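Local coordinates for TerD domain-containing protein (Streptomyces avermitilis, PDB 2QNG) that is of unknown function but binds two calcium ions and belongs to the CAPAB/TerDEXZ family of TerD-domain proteins, at residues Arg113-Val118 / Val162-Arg167; Ala55-Ala60 / Pro67-His72; Arg31-Ala36 / Met100-Asn105; Ala48-Ile53 / Val119-Asp124; Gly152-Ser157 / Pro177-Tyr182. All coordinates share one frame; numbering follows the deposited sequence. Where two conformers were deposited one is given.

Contact 1 of 5, residues Arg113-Val118 / Val162-Arg167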
# COMPACT_ATOMS: atom_id res chain seq x y z
N ARG A 113 9.11 -8.75 7.51
CA ARG A 113 7.82 -8.66 6.87
C ARG A 113 7.52 -7.23 6.50
O ARG A 113 7.89 -6.30 7.21
CB ARG A 113 6.74 -9.21 7.81
CG ARG A 113 5.31 -9.17 7.29
CD ARG A 113 4.38 -10.08 8.15
NE ARG A 113 2.98 -9.99 7.75
CZ ARG A 113 2.08 -9.21 8.34
NH1 ARG A 113 2.42 -8.45 9.37
NH2 ARG A 113 0.82 -9.22 7.91
N VAL A 114 6.89 -7.07 5.33
CA VAL A 114 6.45 -5.76 4.85
C VAL A 114 5.01 -5.91 4.39
O VAL A 114 4.68 -6.87 3.67
CB VAL A 114 7.31 -5.29 3.65
CG1 VAL A 114 6.81 -3.92 3.11
CG2 VAL A 114 8.75 -5.17 4.07
N VAL A 115 4.16 -4.97 4.80
CA VAL A 115 2.78 -4.93 4.36
C VAL A 115 2.55 -3.65 3.58
O VAL A 115 3.02 -2.59 3.98
CB VAL A 115 1.79 -5.00 5.56
CG1 VAL A 115 0.34 -4.97 5.07
CG2 VAL A 115 2.03 -6.31 6.34
N VAL A 116 1.87 -3.76 2.45
CA VAL A 116 1.50 -2.59 1.68
C VAL A 116 -0.01 -2.40 1.69
O VAL A 116 -0.76 -3.37 1.79
CB VAL A 116 2.03 -2.66 0.22
CG1 VAL A 116 3.51 -2.48 0.20
CG2 VAL A 116 1.67 -3.98 -0.45
N GLY A 117 -0.45 -1.15 1.61
CA GLY A 117 -1.88 -0.86 1.65
C GLY A 117 -2.21 0.42 0.95
O GLY A 117 -1.32 1.18 0.53
N VAL A 118 -3.53 0.66 0.84
CA VAL A 118 -4.05 1.84 0.19
C VAL A 118 -5.13 2.38 1.10
O VAL A 118 -6.05 1.64 1.48
CB VAL A 118 -4.63 1.51 -1.20
CG1 VAL A 118 -5.28 2.74 -1.85
CG2 VAL A 118 -3.55 0.92 -2.12
N VAL A 162 -3.03 -4.65 0.63
CA VAL A 162 -3.10 -5.15 -0.73
C VAL A 162 -1.99 -6.13 -1.04
O VAL A 162 -1.82 -6.55 -2.17
CB VAL A 162 -3.15 -4.00 -1.78
CG1 VAL A 162 -4.39 -3.10 -1.55
CG2 VAL A 162 -1.85 -3.14 -1.84
N GLY A 163 -1.26 -6.53 -0.02
CA GLY A 163 -0.16 -7.47 -0.25
C GLY A 163 0.78 -7.50 0.92
O GLY A 163 0.87 -6.54 1.68
N GLU A 164 1.49 -8.61 1.03
CA GLU A 164 2.37 -8.91 2.14
C GLU A 164 3.63 -9.53 1.54
O GLU A 164 3.50 -10.31 0.59
CB GLU A 164 1.66 -9.98 2.98
CG GLU A 164 2.33 -10.29 4.26
CD GLU A 164 1.68 -11.43 5.01
OE1 GLU A 164 0.78 -12.10 4.45
OE2 GLU A 164 2.10 -11.65 6.13
N PHE A 165 4.80 -9.24 2.12
CA PHE A 165 6.07 -9.89 1.73
C PHE A 165 6.70 -10.38 3.00
O PHE A 165 6.77 -9.63 3.98
CB PHE A 165 6.99 -8.89 1.03
CG PHE A 165 6.37 -8.30 -0.20
CD1 PHE A 165 6.52 -8.93 -1.44
CD2 PHE A 165 5.60 -7.13 -0.12
CE1 PHE A 165 5.93 -8.41 -2.60
CE2 PHE A 165 5.01 -6.61 -1.28
CZ PHE A 165 5.16 -7.26 -2.50
N VAL A 166 7.14 -11.64 3.00
CA VAL A 166 7.75 -12.26 4.18
C VAL A 166 9.09 -12.88 3.78
O VAL A 166 9.17 -13.51 2.72
CB VAL A 166 6.82 -13.36 4.78
CG1 VAL A 166 7.44 -14.00 6.02
CG2 VAL A 166 5.49 -12.73 5.12
N ARG A 167 10.12 -12.65 4.60
CA ARG A 167 11.46 -13.15 4.31
C ARG A 167 11.76 -14.31 5.24
O ARG A 167 11.60 -14.18 6.47
CB ARG A 167 12.47 -12.01 4.46
CG ARG A 167 13.90 -12.38 4.71
CD ARG A 167 14.60 -11.14 5.19
NE ARG A 167 15.27 -10.42 4.11
CZ ARG A 167 15.67 -9.15 4.18
NH1 ARG A 167 15.44 -8.44 5.27
NH2 ARG A 167 16.28 -8.60 3.14
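Arg113 and Glu164 meet above the sheet face that they share with Val115 and Val166. With CG anti to the backbone N (chi1 179°), the arginine runs extended to NE, slanting across its strand, and the guanidinium comes to lie over Val115, whose CG2 covers the centre of one face. Glu164 also extends, and its OE2 arrives at the guanidinium edge, close to that plane, while the carboxylate itself stands 85° away from it. NE gives OE2 the main bond of a salt bridge; its 2.5 Å length is doubtfully short, and two conformers of Glu164 were deposited. From NH2 to the same OE2 the bond is weak. Val166 CG2 flanks the aliphatic part of the arginine, 4.2 Å from Arg113 CG. Elsewhere the guanidinium makes a cation-pi contact with Phe58, and NH1 bonds to carbonyls of Ala63 and Gly194. The two strands are antiparallel neighbours within one sheet of the beta sandwich, their short axes 4.8 Å apart. Val114 and Phe165 form a hydrogen-bonded pair, with Phe165 N 2.8 Å from Val114 O and a return bond from Val114 N to Phe165 O. Their side chains look to the opposite face, toward the second sheet, where Phe165 packs on Val33. On that face Val116 CG2 meets Val162 CG2 at 3.9 Å, the two valines crossing at about a right angle. The same Val116 methyl comes obliquely to the Phe165 ring, 4.3 Å from CE2. Gly163 lies between, where a CB would press against Val116 CG2 and also jam against the carbonyl of Val162.

Contact 2 of 5, residues Ala55-Ala60 / Pro67-His72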
# COMPACT_ATOMS: atom_id res chain seq x y z
N ALA A 55 3.22 1.85 3.25
CA ALA A 55 3.93 0.60 3.54
C ALA A 55 4.36 0.58 4.99
O ALA A 55 4.69 1.63 5.55
CB ALA A 55 5.13 0.43 2.63
N ALA A 56 4.41 -0.62 5.57
CA ALA A 56 4.87 -0.79 6.93
C ALA A 56 5.86 -1.93 6.98
O ALA A 56 5.65 -2.95 6.32
CB ALA A 56 3.72 -1.02 7.90
N THR A 57 6.95 -1.74 7.74
CA THR A 57 7.92 -2.81 7.96
C THR A 57 7.75 -3.36 9.37
O THR A 57 7.30 -2.65 10.29
CB THR A 57 9.35 -2.29 7.82
OG1 THR A 57 9.50 -1.25 8.77
CG2 THR A 57 9.55 -1.76 6.39
N PHE A 58 8.09 -4.65 9.52
CA PHE A 58 7.97 -5.34 10.81
C PHE A 58 9.22 -6.13 11.14
O PHE A 58 9.87 -6.69 10.27
CB PHE A 58 6.73 -6.24 10.84
CG PHE A 58 5.47 -5.50 10.55
CD1 PHE A 58 4.68 -5.00 11.59
CD2 PHE A 58 5.10 -5.25 9.23
CE1 PHE A 58 3.56 -4.24 11.30
CE2 PHE A 58 3.96 -4.51 8.94
CZ PHE A 58 3.18 -4.00 9.97
N LEU A 59 9.52 -6.18 12.43
CA LEU A 59 10.76 -6.78 12.89
C LEU A 59 10.62 -8.29 12.98
O LEU A 59 9.52 -8.81 13.27
CB LEU A 59 11.11 -6.25 14.28
CG LEU A 59 11.37 -4.74 14.41
CD1 LEU A 59 11.57 -4.33 15.86
CD2 LEU A 59 12.56 -4.32 13.55
N ALA A 60 11.72 -9.00 12.77
CA ALA A 60 11.73 -10.46 12.91
C ALA A 60 11.10 -10.97 14.22
O ALA A 60 10.40 -11.98 14.22
CB ALA A 60 13.15 -10.99 12.75
N PRO A 67 4.36 -1.72 13.85
CA PRO A 67 5.25 -1.39 12.73
C PRO A 67 6.58 -0.81 13.22
O PRO A 67 6.56 0.00 14.16
CB PRO A 67 4.45 -0.34 11.95
CG PRO A 67 3.02 -0.69 12.27
CD PRO A 67 3.05 -1.08 13.72
N ALA A 68 7.70 -1.23 12.62
CA ALA A 68 8.97 -0.59 12.92
C ALA A 68 8.97 0.83 12.39
O ALA A 68 9.40 1.77 13.07
CB ALA A 68 10.15 -1.39 12.35
N TYR A 69 8.43 1.00 11.17
CA TYR A 69 8.18 2.32 10.61
C TYR A 69 7.19 2.18 9.49
O TYR A 69 6.94 1.07 9.00
CB TYR A 69 9.47 3.03 10.13
CG TYR A 69 10.25 2.32 9.06
CD1 TYR A 69 9.88 2.41 7.71
CD2 TYR A 69 11.37 1.56 9.38
CE1 TYR A 69 10.63 1.78 6.71
CE2 TYR A 69 12.10 0.91 8.38
CZ TYR A 69 11.73 1.03 7.07
OH TYR A 69 12.45 0.42 6.06
N VAL A 70 6.60 3.31 9.14
CA VAL A 70 5.72 3.36 7.98
C VAL A 70 6.19 4.42 6.99
O VAL A 70 6.82 5.42 7.37
CB VAL A 70 4.25 3.65 8.38
CG1 VAL A 70 3.73 2.61 9.36
CG2 VAL A 70 4.10 5.01 8.97
N VAL A 71 5.87 4.17 5.71
CA VAL A 71 6.23 5.07 4.61
C VAL A 71 4.97 5.45 3.87
O VAL A 71 4.16 4.59 3.51
CB VAL A 71 7.22 4.40 3.62
CG1 VAL A 71 7.66 5.40 2.53
CG2 VAL A 71 8.45 3.87 4.37
N HIS A 72 4.81 6.76 3.68
CA HIS A 72 3.71 7.31 2.90
C HIS A 72 4.10 8.74 2.55
O HIS A 72 5.24 9.17 2.83
CB HIS A 72 2.36 7.24 3.66
CG HIS A 72 2.39 7.85 5.04
ND1 HIS A 72 2.58 9.21 5.25
CD2 HIS A 72 2.28 7.29 6.26
CE1 HIS A 72 2.55 9.45 6.56
NE2 HIS A 72 2.37 8.30 7.19
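Thr57 sits over one face of the Tyr69 ring, and this pair is the close-fitting part of the contact. Its OG1 stands above the ring centre, 3.4 Å from Tyr69 CE2, while CG2 approaches the phenol end at 3.6 Å from Tyr69 CZ. Thr57 CB completes a CH-pi contact with that ring, only 15° off the ring normal. Tyr69 presents this face because its CG lies between the backbone N and the carbonyl carbon (chi1 60°), which folds the ring back toward the neighbouring strand. Pro67 lies alongside Phe58 with its CG 3.7 Å from Phe58 CE1, and this pair too is buried. Ala55 and Val71 form a regular hydrogen-bonded pair, with Val71 N 2.8 Å from Ala55 O. At the other end the fit relaxes: Leu59, exposed to solvent, meets Ala68 lightly with CG and CD2, the latter 4.0 Å from Ala68 CB. The backbone still holds there, Ala68 N reaching Thr57 O at 2.8 Å with the donor tilted from the carbonyl plane. Antiparallel strand axes 4.7 Å apart, joined by a short connection, mark this as a beta hairpin of strands 51-59 and 69-71, at an outer border of one sandwich sheet.

Contact 3 of 5, residues Arg31-Ala36 / Met100-Asn105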
# COMPACT_ATOMS: atom_id res chain seq x y z
N ARG A 31 12.96 -9.27 -5.23
CA ARG A 31 14.05 -8.33 -4.88
C ARG A 31 13.61 -6.85 -4.82
O ARG A 31 14.13 -6.07 -4.02
CB ARG A 31 15.23 -8.44 -5.87
CG ARG A 31 15.81 -9.83 -6.11
CD ARG A 31 16.83 -10.18 -5.10
NE ARG A 31 17.36 -11.53 -5.30
CZ ARG A 31 18.41 -11.83 -6.07
NH1 ARG A 31 19.08 -10.88 -6.72
NH2 ARG A 31 18.80 -13.09 -6.16
N LYS A 32 12.70 -6.46 -5.70
CA LYS A 32 12.28 -5.06 -5.81
C LYS A 32 10.86 -5.08 -6.34
O LYS A 32 10.57 -5.78 -7.32
CB LYS A 32 13.17 -4.32 -6.79
CG LYS A 32 12.88 -2.84 -6.89
CD LYS A 32 13.92 -2.15 -7.75
CE LYS A 32 13.52 -0.73 -8.05
NZ LYS A 32 14.49 -0.07 -8.95
N VAL A 33 10.00 -4.28 -5.72
CA VAL A 33 8.57 -4.25 -6.04
C VAL A 33 8.17 -2.81 -6.34
O VAL A 33 8.65 -1.87 -5.69
CB VAL A 33 7.71 -4.79 -4.84
CG1 VAL A 33 6.20 -4.61 -5.01
CG2 VAL A 33 8.04 -6.24 -4.60
N GLU A 34 7.28 -2.66 -7.31
CA GLU A 34 6.63 -1.38 -7.54
C GLU A 34 5.15 -1.60 -7.31
O GLU A 34 4.58 -2.52 -7.87
CB GLU A 34 6.88 -0.92 -8.97
CG GLU A 34 6.28 0.43 -9.43
CD GLU A 34 6.06 0.45 -10.96
OE1 GLU A 34 7.09 0.26 -11.66
OE2 GLU A 34 4.87 0.60 -11.43
N LEU A 35 4.53 -0.77 -6.46
CA LEU A 35 3.09 -0.80 -6.30
C LEU A 35 2.53 0.49 -6.92
O LEU A 35 2.93 1.57 -6.51
CB LEU A 35 2.74 -0.88 -4.81
CG LEU A 35 1.26 -0.70 -4.43
CD1 LEU A 35 0.24 -1.58 -5.17
CD2 LEU A 35 1.12 -0.91 -2.93
N ALA A 36 1.62 0.37 -7.88
CA ALA A 36 1.04 1.55 -8.52
C ALA A 36 -0.46 1.55 -8.31
O ALA A 36 -1.08 0.48 -8.33
CB ALA A 36 1.37 1.52 -10.01
N MSE A 100 4.78 3.52 -5.57
CA MSE A 100 5.78 3.32 -4.52
C MSE A 100 6.71 2.19 -4.89
O MSE A 100 6.30 1.20 -5.48
CB MSE A 100 5.12 3.01 -3.18
CG MSE A 100 6.12 2.73 -2.06
SE MSE A 100 5.24 2.36 -0.35
CE MSE A 100 4.55 4.15 0.10
N THR A 101 7.98 2.37 -4.55
CA THR A 101 9.01 1.36 -4.78
C THR A 101 9.49 0.77 -3.46
O THR A 101 9.73 1.51 -2.50
CB THR A 101 10.18 2.00 -5.51
OG1 THR A 101 9.71 2.51 -6.77
CG2 THR A 101 11.31 1.01 -5.78
N LEU A 102 9.61 -0.57 -3.42
CA LEU A 102 10.12 -1.25 -2.24
C LEU A 102 11.32 -2.08 -2.63
O LEU A 102 11.18 -3.09 -3.31
CB LEU A 102 9.03 -2.14 -1.62
CG LEU A 102 7.73 -1.35 -1.30
CD1 LEU A 102 6.68 -1.47 -2.40
CD2 LEU A 102 7.17 -1.84 0.00
N GLU A 103 12.51 -1.62 -2.25
CA GLU A 103 13.76 -2.32 -2.54
C GLU A 103 13.97 -3.37 -1.47
O GLU A 103 14.85 -3.24 -0.59
CB GLU A 103 14.93 -1.34 -2.70
CG GLU A 103 14.72 -0.52 -3.99
CD GLU A 103 15.72 0.59 -4.31
OE1 GLU A 103 16.60 0.84 -3.53
OE2 GLU A 103 15.57 1.22 -5.37
N LEU A 104 13.17 -4.43 -1.55
CA LEU A 104 13.14 -5.42 -0.48
C LEU A 104 14.50 -6.08 -0.25
O LEU A 104 14.89 -6.37 0.89
CB LEU A 104 12.11 -6.51 -0.80
CG LEU A 104 10.63 -6.09 -0.83
CD1 LEU A 104 9.74 -7.24 -1.17
CD2 LEU A 104 10.18 -5.46 0.49
N ASN A 105 15.23 -6.33 -1.34
CA ASN A 105 16.57 -6.93 -1.21
C ASN A 105 17.48 -6.14 -0.26
O ASN A 105 18.33 -6.73 0.42
CB ASN A 105 17.21 -7.02 -2.61
CG ASN A 105 18.59 -7.63 -2.58
OD1 ASN A 105 18.75 -8.75 -2.15
ND2 ASN A 105 19.57 -6.89 -3.08
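Val33 with Leu102 and Leu35 with Met100 form two antiparallel hydrogen-bonded pairs, on short strand axes 4.8 Å apart at 158°. Leu102 N lies 2.8 Å from Val33 O, and Met100, present as selenomethionine, both gives to and accepts from the backbone of Leu35. Beyond the strands, Asn105 N bonds to Arg31 O at 2.9 Å, so the pairing outlasts the regular sheet; the inverse gamma turn centred on Glu103 lies between. Val33 uses its two methyls separately: CG1 obliquely meets Leu102 CD1 at 4.1 Å, whereas CG2 meets Leu104 CD1. On the other face Lys32 lies alongside Glu103, both pointing the same way. Its CG is anti to the backbone N (chi1 -175°) and the chain continues extended, which brings CE against Thr101 CG2 at 3.6 Å. Its tip reaches only a long salt bridge, with Lys32 NZ 4.0 Å from Glu103 OE2. That oxygen is more firmly engaged by the hydroxyl of Tyr83, and Glu103 OE1 pairs with Arg106. Replacing Glu103 by an alanine takes away the carboxylate and would probably leave Arg106 and Lys32 without their anionic mate, with the Tyr83 hydroxyl short of one partner. Arg31 and Asn105 run side by side at the exposed end, Arg31 CD 3.8 Å from Asn105 OD1. The chemistry thus divides by face: Val33, Leu35, Met100 and Leu102 turn hydrocarbon toward the other sheet of the sandwich, while Glu34, which pairs with Arg138 and Arg140, and the Lys32-Glu103 couple give the outer face a charged character.

Contact 4 of 5, residues Ala48-Ile53 / Val119-Asp124. With CA (calcium ion), chain C.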
# COMPACT_ATOMS: atom_id res chain seq x y z
N ALA A 48 -12.58 16.15 -3.12
CA ALA A 48 -11.60 15.40 -3.92
C ALA A 48 -11.45 13.98 -3.42
O ALA A 48 -11.50 13.73 -2.21
CB ALA A 48 -10.27 16.08 -3.86
N THR A 49 -11.20 13.05 -4.35
CA THR A 49 -10.89 11.68 -4.00
C THR A 49 -9.37 11.56 -3.91
O THR A 49 -8.67 11.84 -4.91
CB THR A 49 -11.38 10.70 -5.07
OG1 THR A 49 -12.80 10.79 -5.19
CG2 THR A 49 -11.01 9.29 -4.73
N ASP A 50 -8.85 11.14 -2.75
CA ASP A 50 -7.40 11.08 -2.53
C ASP A 50 -7.09 9.72 -1.92
O ASP A 50 -7.50 9.45 -0.80
CB ASP A 50 -7.01 12.22 -1.57
CG ASP A 50 -5.51 12.28 -1.29
OD1 ASP A 50 -4.73 11.50 -1.92
OD2 ASP A 50 -5.12 13.10 -0.43
N LEU A 51 -6.43 8.87 -2.69
CA LEU A 51 -5.91 7.60 -2.21
C LEU A 51 -4.44 7.78 -1.91
O LEU A 51 -3.75 8.50 -2.65
CB LEU A 51 -6.11 6.48 -3.25
CG LEU A 51 -7.52 5.85 -3.35
CD1 LEU A 51 -8.66 6.86 -3.57
CD2 LEU A 51 -7.54 4.77 -4.43
N ASP A 52 -3.96 7.12 -0.85
CA ASP A 52 -2.54 7.13 -0.54
C ASP A 52 -2.03 5.72 -0.39
O ASP A 52 -2.66 4.89 0.27
CB ASP A 52 -2.29 7.85 0.79
CG ASP A 52 -2.49 9.36 0.71
OD1 ASP A 52 -2.42 9.95 -0.36
OD2 ASP A 52 -2.69 9.98 1.77
N ILE A 53 -0.85 5.45 -0.97
CA ILE A 53 -0.16 4.18 -0.74
C ILE A 53 0.62 4.30 0.57
O ILE A 53 1.26 5.34 0.84
CB ILE A 53 0.81 3.86 -1.88
CG1 ILE A 53 0.07 3.79 -3.22
CG2 ILE A 53 1.52 2.55 -1.59
CD1 ILE A 53 0.99 3.63 -4.42
N VAL A 119 -5.01 3.67 1.47
CA VAL A 119 -6.05 4.33 2.25
C VAL A 119 -6.78 5.35 1.40
O VAL A 119 -6.17 5.99 0.54
CB VAL A 119 -5.47 5.03 3.50
CG1 VAL A 119 -4.77 4.03 4.38
CG2 VAL A 119 -4.50 6.17 3.13
N ILE A 120 -8.07 5.53 1.68
CA ILE A 120 -8.82 6.62 1.10
C ILE A 120 -8.91 7.69 2.16
O ILE A 120 -9.34 7.43 3.29
CB ILE A 120 -10.23 6.19 0.72
CG1 ILE A 120 -10.21 5.00 -0.24
CG2 ILE A 120 -11.01 7.39 0.14
CD1 ILE A 120 -11.54 4.30 -0.35
N GLN A 121 -8.46 8.90 1.83
CA GLN A 121 -8.58 10.00 2.80
C GLN A 121 -10.05 10.27 3.10
O GLN A 121 -10.89 10.26 2.19
CB GLN A 121 -7.93 11.28 2.26
CG GLN A 121 -6.39 11.18 2.23
CD GLN A 121 -5.76 11.19 3.63
OE1 GLN A 121 -6.35 11.71 4.59
NE2 GLN A 121 -4.58 10.61 3.75
N GLN A 122 -10.35 10.53 4.38
CA GLN A 122 -11.73 10.63 4.88
C GLN A 122 -12.10 12.02 5.39
O GLN A 122 -13.26 12.27 5.66
CB GLN A 122 -11.96 9.63 6.03
CG GLN A 122 -11.78 8.16 5.64
CD GLN A 122 -12.74 7.74 4.57
OE1 GLN A 122 -13.96 7.91 4.72
NE2 GLN A 122 -12.22 7.17 3.49
N ARG A 123 -11.11 12.89 5.57
CA ARG A 123 -11.35 14.17 6.23
C ARG A 123 -12.48 14.98 5.58
O ARG A 123 -13.31 15.57 6.29
CB ARG A 123 -10.05 14.99 6.28
CG ARG A 123 -10.09 16.29 7.06
CD ARG A 123 -8.99 17.25 6.55
NE ARG A 123 -9.14 17.50 5.12
CZ ARG A 123 -8.15 17.82 4.28
NH1 ARG A 123 -6.90 17.95 4.71
NH2 ARG A 123 -8.43 18.01 2.99
N ASP A 124 -12.53 15.00 4.25
CA ASP A 124 -13.52 15.80 3.51
C ASP A 124 -14.90 15.13 3.31
O ASP A 124 -15.90 15.81 3.06
CB ASP A 124 -12.98 16.19 2.13
CG ASP A 124 -11.76 17.10 2.19
OD1 ASP A 124 -11.52 17.81 3.20
OD2 ASP A 124 -11.03 17.13 1.17
CA CA C . -2.70 10.56 -2.49
O HOH W 1 -10.70 10.96 -0.56
O HOH W 2 -11.77 18.34 -1.54
O HOH W 3 -9.87 14.40 -0.06
O HOH W 4 -1.11 12.13 -1.79
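Gln121 reaches across to both Asp50 and Asp52, and its side chain can be traced atom by atom. CB rests 3.6 Å from Asp50 O, the carbonyl that also accepts the Gln121 backbone N, nearly on the C=O line. CG passes beside the Asp50 carboxylate, 3.5 Å from its OD2. There the chain bends (chi2 -71°), swinging CD away from Asp50 toward Asp52. At the tip NE2 donates to Asp52 OD2 at 2.8 Å with the oxygen in the amide plane; it meets the carboxylate on the anti side, 34° out of that plane. Asp52 is thereby engaged through both oxygens, since its OD1 binds calcium at 2.2 Å. Gln121 is thus placed as a second-shell residue, and its bond probably helps to hold the rotation of this metal-binding carboxylate. An alanine here lacks the amide and would probably leave Asp52 OD2 without this donor, the carboxylate being freer to rotate about its bond to CB. A water bridges Asp50 N and Gln121 O at the strand ends, and Asp52 pairs with Val119 through two backbone bonds, Asp52 N lying 2.8 Å from Val119 O. On the reverse face Leu51 and Ile120 lie side by side, Leu51 CD1 lying 4.1 Å from Ile120 CG1. Asp50 OD1 and Leu51 O, the latter 2.3 Å from the metal, supply further ligands. With a water, Ser88 and Glu98 they complete a six-ligand calcium site, set near the N-terminal end of strand 51-59, at one end of the TerD sandwich, with half of its ligands from the consecutive residues Asp50, Leu51 and Asp52.

Contact 5 of 5, residues Gly152-Ser157 / Pro177-Tyr182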
# COMPACT_ATOMS: atom_id res chain seq x y z
N GLY A 152 -12.63 -4.55 -6.02
CA GLY A 152 -14.04 -5.01 -6.09
C GLY A 152 -14.43 -5.93 -4.94
O GLY A 152 -15.63 -6.19 -4.72
N GLY A 153 -13.44 -6.43 -4.19
CA GLY A 153 -13.69 -7.27 -3.03
C GLY A 153 -13.78 -6.51 -1.71
O GLY A 153 -14.04 -7.10 -0.66
N VAL A 154 -13.49 -5.20 -1.76
CA VAL A 154 -13.48 -4.36 -0.56
C VAL A 154 -14.27 -3.07 -0.79
O VAL A 154 -13.89 -2.00 -0.33
CB VAL A 154 -12.01 -4.07 -0.07
CG1 VAL A 154 -11.36 -5.36 0.35
CG2 VAL A 154 -11.18 -3.37 -1.15
N LEU A 155 -15.42 -3.18 -1.48
CA LEU A 155 -16.13 -1.97 -1.91
C LEU A 155 -16.68 -1.10 -0.76
O LEU A 155 -16.88 0.10 -0.93
CB LEU A 155 -17.25 -2.31 -2.90
CG LEU A 155 -16.76 -2.80 -4.28
CD1 LEU A 155 -17.92 -3.27 -5.12
CD2 LEU A 155 -16.00 -1.71 -5.03
N GLY A 156 -16.92 -1.72 0.39
CA GLY A 156 -17.42 -0.99 1.53
C GLY A 156 -16.34 -0.49 2.47
O GLY A 156 -16.67 0.09 3.51
N SER A 157 -15.06 -0.69 2.13
CA SER A 157 -13.96 -0.33 3.02
C SER A 157 -13.40 1.06 2.74
O SER A 157 -13.49 1.54 1.60
CB SER A 157 -12.84 -1.35 2.84
OG SER A 157 -13.28 -2.65 3.28
N PRO A 177 -0.27 -12.85 -1.86
CA PRO A 177 -1.39 -12.04 -2.33
C PRO A 177 -2.58 -12.04 -1.39
O PRO A 177 -2.80 -12.97 -0.62
CB PRO A 177 -1.77 -12.70 -3.66
CG PRO A 177 -1.28 -14.10 -3.53
CD PRO A 177 -0.02 -14.00 -2.74
N GLY A 178 -3.34 -10.97 -1.45
CA GLY A 178 -4.56 -10.91 -0.67
C GLY A 178 -4.89 -9.47 -0.43
O GLY A 178 -4.01 -8.68 -0.09
N ILE A 179 -6.14 -9.11 -0.66
CA ILE A 179 -6.64 -7.78 -0.40
C ILE A 179 -7.59 -7.90 0.79
O ILE A 179 -8.51 -8.74 0.76
CB ILE A 179 -7.46 -7.22 -1.58
CG1 ILE A 179 -6.76 -7.41 -2.94
CG2 ILE A 179 -7.92 -5.79 -1.31
CD1 ILE A 179 -5.55 -6.61 -3.18
N HIS A 180 -7.37 -7.09 1.83
CA HIS A 180 -8.17 -7.17 3.06
C HIS A 180 -8.65 -5.80 3.43
O HIS A 180 -7.85 -4.88 3.57
CB HIS A 180 -7.33 -7.75 4.19
CG HIS A 180 -6.98 -9.19 3.98
ND1 HIS A 180 -5.77 -9.60 3.47
CD2 HIS A 180 -7.71 -10.31 4.18
CE1 HIS A 180 -5.75 -10.92 3.39
NE2 HIS A 180 -6.92 -11.37 3.81
N GLY A 181 -9.97 -5.67 3.57
CA GLY A 181 -10.58 -4.39 3.83
C GLY A 181 -10.61 -4.00 5.29
O GLY A 181 -10.75 -4.84 6.18
N TYR A 182 -10.49 -2.69 5.52
CA TYR A 182 -10.54 -2.07 6.85
C TYR A 182 -11.54 -0.92 6.82
O TYR A 182 -11.78 -0.31 5.77
CB TYR A 182 -9.16 -1.50 7.22
CG TYR A 182 -8.12 -2.53 7.56
CD1 TYR A 182 -7.63 -2.64 8.86
CD2 TYR A 182 -7.61 -3.41 6.60
CE1 TYR A 182 -6.66 -3.56 9.19
CE2 TYR A 182 -6.63 -4.34 6.91
CZ TYR A 182 -6.18 -4.43 8.22
OH TYR A 182 -5.22 -5.36 8.55
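Ser157 N bonds back to Val154 O at 3.0 Å, closing a type I beta turn whose first and last residues are the ones that press on 177-182. No hydrogen bond links the two segments; the contact is made by van der Waals approach alone and buries 199 Å², both sides summed. Val154 points its CB toward the strand, and with CG1 anti to the carbonyl carbon (chi1 -65°) that methyl touches the backbone at Gly181, 3.5 Å from its N. The same CG1 meets Ile179 CG2 at 3.8 Å, while Val154 CG2 takes a slightly longer approach to that atom. The valine and the isoleucine cross at about a right angle, both Val154 methyls meeting the single methyl Ile179 CG2. In the fold, residues 152-157 belong to the connection from strand 144-149, an outermost strand of one sandwich sheet, to strand 159-167 of the other. Strand 173-182 borders that second sheet, so the loop folds over its end. Val154 also packs on Phe129 and Ala160, and Ile179 on Val162, which carries the apolar patch on toward the neighbouring strand. Ser157 lies across the backbone of the last two strand residues: its OG is 3.3 Å from Gly181 CA, and its CB equally close to Tyr182 O. Gly181 lacks a CB, and one in that position would run into Ser157 OG and crowd Val154 CG1. Tyr182 sends its CB away from the loop, its ring packing edge-to-face with Phe189, whereas its carbonyl O receives a weak bond from Thr158 OG1.

From the N terminus, residues 31-36 open contact 3, which closes at 100-105 within one sheet of the sandwich. Residues 48-53 open contact 4 before that closure, so the two cross; contact 4 closes at 119-124 in the other sheet, beside a calcium ion. The short hairpin of contact 2, 55-60 with 67-72, falls wholly inside both of these loops. Contact 1 starts at 113-118, after contact 3 has closed, and crosses contact 4 by reaching 162-167. Contact 5 in turn crosses contact 1, joining 152-157 to 177-182. Contacts 1, 2 and 4 pair neighbouring strands of one sheet, and the Phe165-Val33 and Val116-Leu35 packing ties it to contact 3.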